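Local coordinates for bifunctional purine biosynthetic protein ADE5,7 (Cryptococcus neoformans var. grubii serotype A, PDB 7LVO) that catalyses, in this N-terminal half, the ATP-dependent ligation of phosphoribosylamine to glycine, the second step of de novo purine synthesis, at residues S36-L41 against N105-V110; P32-D37 against S59-R64; G277-A282 against D462-A467. All blocks are in the same frame, centred on the assembly; numbering follows the deposited sequence.

How the contacts relate
Contacts 1 and 2 start from the same stretch of chain and share S36 and D37; their centres lie about 9 Å apart and both reach the parallel sheet of the N domain, in which strands 38-44 and 62-67 are neighbours. Contact 1 is largely buried and rests on parallel-strand backbone bonds with aliphatic side chains on both faces. Contact 2 lies on the surface at the entrance to those strands, where an arginine, carbonyl oxygens and a water do the work. Contact 3, its centre about 34 and 36 Å from those of contacts 1 and 2, is again buried but sets a loop against a strand of an antiparallel sheet, mostly through van der Waals contacts.

Contact 1. Residues S36-L41 against N105-V110; sequences SDLSIL and NIDLVV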
# COMPACT_ATOMS: atom_id res chain seq x y z
N SER A 36 -10.21 -22.53 14.52
CA SER A 36 -10.63 -22.59 13.12
C SER A 36 -11.98 -21.92 12.91
O SER A 36 -12.71 -22.26 11.98
CB SER A 36 -10.67 -24.04 12.64
OG SER A 36 -11.51 -24.83 13.47
N ASP A 37 -12.32 -20.95 13.75
CA ASP A 37 -13.52 -20.13 13.58
C ASP A 37 -13.18 -18.68 13.88
O ASP A 37 -13.86 -17.99 14.64
CB ASP A 37 -14.66 -20.64 14.46
CG ASP A 37 -14.29 -20.69 15.93
OD1 ASP A 37 -13.09 -20.87 16.23
OD2 ASP A 37 -15.19 -20.55 16.77
N LEU A 38 -12.10 -18.20 13.27
CA LEU A 38 -11.56 -16.90 13.60
C LEU A 38 -12.47 -15.76 13.13
O LEU A 38 -13.21 -15.90 12.16
CB LEU A 38 -10.18 -16.74 12.98
CG LEU A 38 -9.10 -17.70 13.49
CD1 LEU A 38 -7.88 -17.64 12.59
CD2 LEU A 38 -8.74 -17.37 14.93
N SER A 39 -12.39 -14.64 13.84
CA SER A 39 -13.03 -13.39 13.45
C SER A 39 -11.94 -12.37 13.20
O SER A 39 -11.14 -12.09 14.09
CB SER A 39 -13.98 -12.90 14.55
OG SER A 39 -15.05 -13.81 14.73
N ILE A 40 -11.89 -11.84 11.98
CA ILE A 40 -10.88 -10.88 11.56
C ILE A 40 -11.55 -9.55 11.24
O ILE A 40 -12.61 -9.52 10.61
CB ILE A 40 -10.09 -11.39 10.33
CG1 ILE A 40 -9.29 -12.64 10.70
CG2 ILE A 40 -9.17 -10.30 9.80
CD1 ILE A 40 -8.68 -13.35 9.50
N LEU A 41 -10.94 -8.47 11.69
CA LEU A 41 -11.46 -7.12 11.50
C LEU A 41 -10.53 -6.37 10.55
O LEU A 41 -9.35 -6.15 10.87
CB LEU A 41 -11.56 -6.38 12.83
CG LEU A 41 -11.95 -4.91 12.78
CD1 LEU A 41 -13.35 -4.72 12.23
CD2 LEU A 41 -11.82 -4.29 14.17
N ASN A 105 -15.08 -10.23 20.37
CA ASN A 105 -14.06 -11.29 20.42
C ASN A 105 -13.34 -11.42 19.08
O ASN A 105 -13.20 -12.51 18.52
CB ASN A 105 -14.68 -12.62 20.84
CG ASN A 105 -15.09 -12.64 22.30
OD1 ASN A 105 -16.27 -12.79 22.62
ND2 ASN A 105 -14.11 -12.48 23.18
N ILE A 106 -12.86 -10.28 18.57
CA ILE A 106 -12.08 -10.28 17.35
C ILE A 106 -10.72 -10.90 17.63
O ILE A 106 -10.06 -10.56 18.62
CB ILE A 106 -11.94 -8.86 16.80
CG1 ILE A 106 -13.30 -8.31 16.38
CG2 ILE A 106 -10.95 -8.83 15.63
CD1 ILE A 106 -13.98 -9.09 15.27
N ASP A 107 -10.29 -11.82 16.76
CA ASP A 107 -9.04 -12.52 16.94
C ASP A 107 -7.87 -11.86 16.23
O ASP A 107 -6.72 -12.18 16.54
CB ASP A 107 -9.17 -13.96 16.42
CG ASP A 107 -10.27 -14.73 17.13
OD1 ASP A 107 -10.21 -14.86 18.37
OD2 ASP A 107 -11.20 -15.19 16.43
N LEU A 108 -8.14 -10.94 15.30
CA LEU A 108 -7.07 -10.31 14.53
C LEU A 108 -7.61 -9.06 13.85
O LEU A 108 -8.73 -9.06 13.35
CB LEU A 108 -6.50 -11.28 13.49
CG LEU A 108 -5.40 -10.72 12.57
CD1 LEU A 108 -4.14 -10.43 13.36
CD2 LEU A 108 -5.13 -11.67 11.42
N VAL A 109 -6.79 -8.01 13.84
CA VAL A 109 -7.11 -6.75 13.19
C VAL A 109 -6.05 -6.48 12.14
O VAL A 109 -4.85 -6.57 12.42
CB VAL A 109 -7.18 -5.58 14.20
CG1 VAL A 109 -7.47 -4.27 13.48
CG2 VAL A 109 -8.23 -5.86 15.26
N VAL A 110 -6.49 -6.19 10.92
CA VAL A 110 -5.60 -5.90 9.80
C VAL A 110 -5.85 -4.47 9.32
O VAL A 110 -6.75 -4.25 8.49
CB VAL A 110 -5.79 -6.90 8.66
CG1 VAL A 110 -4.79 -6.64 7.54
CG2 VAL A 110 -5.67 -8.33 9.17
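The carboxylate of D107 reaches across to 36-41: the methyl L38 CD2 sits over one of its faces, 3.6 Å from D107 OD2, and S39 N donates to that same OD2 at 2.9 Å, from the anti side and 16° out of the carboxylate plane. With CG beside its own backbone N (chi1 -58°), D107 folds its acid back toward the neighbouring strand. The setting is the parallel sheet of the Rossmann-like N domain, where edge strand 108-111, entered from helix 95-104 through a Schellman motif at N105, lies next to strand 38-44. S39 O takes D107 N at 2.8 Å and, weakly, L108 N. Beyond this, L41 N donates to L108 O at 2.8 Å, and I40 and L108 lie side by side on the face covered by L358 and L359 of helix 354-362. On the other face L41 runs alongside V109, while I106, backed by W100 and A101 of helix 95-104, sets CG2 3.8 Å from L41 CB. The pairing closes with V110 N giving a bond of 2.9 Å to L41 O, while V109 CA approaches the same oxygen to 3.3 Å.

Contact 2. Residues P32-D37 against S59-R64; sequences PQPKSD and SSRVAR
R61 brings its guanidinium against the backbone of P34 and K35; this is the closely packed part of the contact, and R61 loses more surface in it than any other residue. Its chain bends at chi3 (44°), which brings NH1 to P34 O at 2.9 Å; the carbonyl lies at the edge of the guanidinium, near its plane, but the bond is weak because its N-H...O angle is only 142°. P34 CB also crowds this end of the group. K35 O stands over one face, too close in the model for its distances to carry weight. The positive charge has a further, long and weak ion pair with E356. At the other end of the contact, where strand 62-67 begins, A63 CB lies 3.7 Å from D37 CA.

Toward solvent the fit is looser and water takes part. One water donates to S36 O at 2.6 Å and to S60 O at 3.1 Å, supplying the donors that these two acceptors cannot offer each other. The exposed K35 and D37 pair with each other in a salt bridge, modelled very short, rather than with residues 59-64. Within 59-64, S59 OG accepts from R61 N at 2.9 Å in an ST turn and is also hydrogen-bonded to D353, which probably helps fix the backbone from which R61 springs, in the type I turn S59-V62. Backbone bonds from L38 to R61 and A63 then continue the pairing. The contact thus sits where strands 38-44 and 62-67 begin, at the start of the first beta-alpha-beta crossover of a Rossmann-like N domain, with helix 47-56 as its connection.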
# COMPACT_ATOMS: atom_id res chain seq x y z
N PRO A 32 -3.26 -27.42 22.04
CA PRO A 32 -4.65 -27.26 21.60
C PRO A 32 -4.74 -27.07 20.09
O PRO A 32 -3.80 -26.63 19.43
CB PRO A 32 -5.12 -26.01 22.34
CG PRO A 32 -3.87 -25.25 22.63
CD PRO A 32 -2.81 -26.29 22.87
N GLN A 33 -5.90 -27.43 19.55
CA GLN A 33 -6.13 -27.28 18.12
C GLN A 33 -6.10 -25.80 17.74
O GLN A 33 -6.66 -24.97 18.46
CB GLN A 33 -7.48 -27.89 17.73
CG GLN A 33 -7.62 -29.38 18.02
CD GLN A 33 -7.01 -30.25 16.94
OE1 GLN A 33 -6.34 -29.75 16.03
NE2 GLN A 33 -7.24 -31.55 17.03
N PRO A 34 -5.46 -25.45 16.63
CA PRO A 34 -5.52 -24.05 16.17
C PRO A 34 -6.96 -23.64 15.91
O PRO A 34 -7.69 -24.31 15.18
CB PRO A 34 -4.68 -24.07 14.89
CG PRO A 34 -3.79 -25.27 15.01
CD PRO A 34 -4.60 -26.28 15.78
N LYS A 35 -7.36 -22.52 16.52
CA LYS A 35 -8.73 -22.04 16.38
C LYS A 35 -9.10 -21.89 14.91
O LYS A 35 -8.41 -21.21 14.15
CB LYS A 35 -8.89 -20.71 17.11
CG LYS A 35 -10.31 -20.39 17.54
CD LYS A 35 -10.85 -21.48 18.46
CE LYS A 35 -11.94 -20.94 19.38
NZ LYS A 35 -12.99 -20.21 18.62
N SER A 36 -10.21 -22.53 14.52
CA SER A 36 -10.63 -22.59 13.12
C SER A 36 -11.98 -21.92 12.91
O SER A 36 -12.71 -22.26 11.98
CB SER A 36 -10.67 -24.04 12.64
OG SER A 36 -11.51 -24.83 13.47
N ASP A 37 -12.32 -20.95 13.75
CA ASP A 37 -13.52 -20.13 13.58
C ASP A 37 -13.18 -18.68 13.88
O ASP A 37 -13.86 -17.99 14.64
CB ASP A 37 -14.66 -20.64 14.46
CG ASP A 37 -14.29 -20.69 15.93
OD1 ASP A 37 -13.09 -20.87 16.23
OD2 ASP A 37 -15.19 -20.55 16.77
N SER A 59 -10.23 -19.03 3.60
CA SER A 59 -9.57 -19.84 4.62
C SER A 59 -10.61 -20.65 5.40
O SER A 59 -11.60 -20.10 5.88
CB SER A 59 -8.79 -18.96 5.58
OG SER A 59 -8.52 -19.63 6.81
N SER A 60 -10.37 -21.95 5.53
CA SER A 60 -11.22 -22.79 6.36
C SER A 60 -11.04 -22.50 7.85
O SER A 60 -11.81 -23.03 8.66
CB SER A 60 -10.94 -24.28 6.08
OG SER A 60 -9.61 -24.62 6.40
N ARG A 61 -10.05 -21.70 8.22
CA ARG A 61 -9.84 -21.31 9.61
C ARG A 61 -10.50 -19.98 9.95
O ARG A 61 -10.35 -19.50 11.08
CB ARG A 61 -8.34 -21.22 9.90
CG ARG A 61 -7.63 -22.57 9.92
CD ARG A 61 -6.14 -22.41 10.18
NE ARG A 61 -5.87 -21.47 11.27
CZ ARG A 61 -6.09 -21.72 12.55
NH1 ARG A 61 -6.60 -22.88 12.95
NH2 ARG A 61 -5.80 -20.80 13.45
N VAL A 62 -11.23 -19.39 9.01
CA VAL A 62 -11.88 -18.09 9.21
C VAL A 62 -13.38 -18.29 9.10
O VAL A 62 -13.87 -18.86 8.12
CB VAL A 62 -11.38 -17.06 8.18
CG1 VAL A 62 -12.20 -15.78 8.28
CG2 VAL A 62 -9.91 -16.78 8.39
N ALA A 63 -14.11 -17.81 10.12
CA ALA A 63 -15.57 -17.86 10.12
C ALA A 63 -16.24 -16.50 9.98
O ALA A 63 -17.42 -16.45 9.64
CB ALA A 63 -16.07 -18.52 11.41
N ARG A 64 -15.51 -15.41 10.22
CA ARG A 64 -16.11 -14.08 10.22
C ARG A 64 -15.09 -13.07 9.73
O ARG A 64 -13.96 -13.04 10.23
CB ARG A 64 -16.61 -13.71 11.62
CG ARG A 64 -17.33 -12.38 11.71
CD ARG A 64 -17.69 -12.07 13.16
NE ARG A 64 -18.49 -10.86 13.29
CZ ARG A 64 -18.79 -10.28 14.45
NH1 ARG A 64 -18.36 -10.78 15.60
NH2 ARG A 64 -19.54 -9.18 14.45
O HOH W 1 -13.97 -21.24 9.96

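Contact 3. Residues G277-A282 against D462-A467; sequences GAYAPA and DIAYRA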
# COMPACT_ATOMS: atom_id res chain seq x y z
N GLY A 277 -2.96 1.16 -11.73
CA GLY A 277 -2.84 -0.22 -12.15
C GLY A 277 -1.48 -0.81 -11.83
O GLY A 277 -0.49 -0.08 -11.74
N ALA A 278 -1.42 -2.13 -11.66
CA ALA A 278 -0.17 -2.79 -11.31
C ALA A 278 -0.14 -4.18 -11.92
O ALA A 278 -1.16 -4.72 -12.37
CB ALA A 278 -0.00 -2.88 -9.78
N TYR A 279 1.06 -4.75 -11.95
CA TYR A 279 1.26 -6.09 -12.50
C TYR A 279 2.43 -6.73 -11.78
O TYR A 279 3.30 -6.04 -11.23
CB TYR A 279 1.50 -6.05 -14.02
CG TYR A 279 2.62 -5.12 -14.44
CD1 TYR A 279 2.39 -3.77 -14.63
CD2 TYR A 279 3.91 -5.61 -14.65
CE1 TYR A 279 3.41 -2.92 -15.02
CE2 TYR A 279 4.94 -4.76 -15.03
CZ TYR A 279 4.68 -3.42 -15.21
OH TYR A 279 5.69 -2.56 -15.59
N ALA A 280 2.45 -8.07 -11.78
CA ALA A 280 3.49 -8.83 -11.10
C ALA A 280 3.46 -10.25 -11.63
O ALA A 280 2.39 -10.73 -12.02
CB ALA A 280 3.28 -8.82 -9.58
N PRO A 281 4.61 -10.94 -11.67
CA PRO A 281 5.95 -10.41 -11.34
C PRO A 281 6.44 -9.42 -12.39
O PRO A 281 6.27 -9.66 -13.57
CB PRO A 281 6.84 -11.66 -11.31
CG PRO A 281 5.91 -12.82 -11.22
CD PRO A 281 4.64 -12.39 -11.92
N ALA A 282 7.03 -8.33 -11.95
CA ALA A 282 7.58 -7.34 -12.86
C ALA A 282 8.82 -7.91 -13.54
O ALA A 282 9.82 -8.14 -12.85
CB ALA A 282 7.93 -6.06 -12.10
N ASP A 462 -3.12 1.30 -21.25
CA ASP A 462 -1.76 0.84 -21.47
C ASP A 462 -1.12 0.27 -20.20
O ASP A 462 0.10 0.30 -20.05
CB ASP A 462 -0.90 1.98 -22.01
CG ASP A 462 -0.78 3.14 -21.03
OD1 ASP A 462 -1.70 3.29 -20.19
OD2 ASP A 462 0.22 3.88 -21.09
N ILE A 463 -1.94 -0.24 -19.28
CA ILE A 463 -1.39 -0.86 -18.08
C ILE A 463 -0.50 -2.03 -18.48
O ILE A 463 -0.92 -2.92 -19.23
CB ILE A 463 -2.52 -1.31 -17.14
CG1 ILE A 463 -3.34 -0.11 -16.68
CG2 ILE A 463 -1.94 -2.07 -15.94
CD1 ILE A 463 -2.57 0.92 -15.86
N ALA A 464 0.73 -2.02 -17.98
CA ALA A 464 1.73 -3.04 -18.27
C ALA A 464 2.22 -3.01 -19.71
O ALA A 464 2.83 -3.98 -20.19
CB ALA A 464 1.21 -4.45 -17.94
N TYR A 465 1.99 -1.90 -20.42
CA TYR A 465 2.40 -1.81 -21.82
C TYR A 465 3.92 -1.82 -21.94
O TYR A 465 4.47 -2.47 -22.84
CB TYR A 465 1.81 -0.55 -22.46
CG TYR A 465 2.72 0.66 -22.39
CD1 TYR A 465 2.77 1.45 -21.25
CD2 TYR A 465 3.53 1.01 -23.47
CE1 TYR A 465 3.59 2.56 -21.19
CE2 TYR A 465 4.36 2.11 -23.41
CZ TYR A 465 4.39 2.88 -22.27
OH TYR A 465 5.22 3.99 -22.22
N ARG A 466 4.61 -1.12 -21.05
CA ARG A 466 6.06 -1.00 -21.12
C ARG A 466 6.79 -2.29 -20.77
O ARG A 466 8.01 -2.36 -20.93
CB ARG A 466 6.53 0.14 -20.21
CG ARG A 466 5.89 0.11 -18.84
CD ARG A 466 6.11 1.43 -18.11
NE ARG A 466 5.51 1.41 -16.78
CZ ARG A 466 6.16 1.02 -15.69
NH1 ARG A 466 7.42 0.63 -15.74
NH2 ARG A 466 5.51 1.01 -14.52
N ALA A 467 6.07 -3.30 -20.29
CA ALA A 467 6.66 -4.60 -20.01
C ALA A 467 6.38 -5.63 -21.10
O ALA A 467 7.04 -6.67 -21.13
CB ALA A 467 6.15 -5.14 -18.67
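Y279 projects its ring from strand 277-280 onto segment 462-467, where A464 of the turn and R466 and A467 just after it meet the tyrosine in different ways. A464 lays its methyl over one face: CB is 4.0 Å from the ring centroid and 26° off the ring normal, a CH-pi contact displaced toward the CD1 side, where CB and CD1 are 3.6 Å apart. A467 comes obliquely, its CB 3.9 Å from Y279 CE2. R466 crosses the tyrosine at about a right angle, guanidinium and ring planes 67° apart, and the phenol oxygen lies over the guanidinium face, Y279 OH being 3.6 Å from R466 CZ. That hydroxyl is hydrogen-bonded to Q259 on the adjoining strand, which fixes the far end of the ring. Nearer the start of the strand, I463 points its CD1 at G277, 3.9 Å from CA; G277, whose backbone angles themselves suit only glycine, leaves room for this methyl, and I463 also packs on V379 and V381 of strand 377-384.

The turn D462-Y465 is of type II, closed by Y465 N to D462 O at 2.9 Å, with A464 at its third position in a positive-phi conformation. The R466 side chain comes within about 5 Å of that of P239, in a stretch predicted to bind ATP. The contact joins the chain's C-terminal end to a five-stranded antiparallel sheet to which the ATP-grasp region, with 277-280, and the C-domain region, with 377-384, both contribute strands.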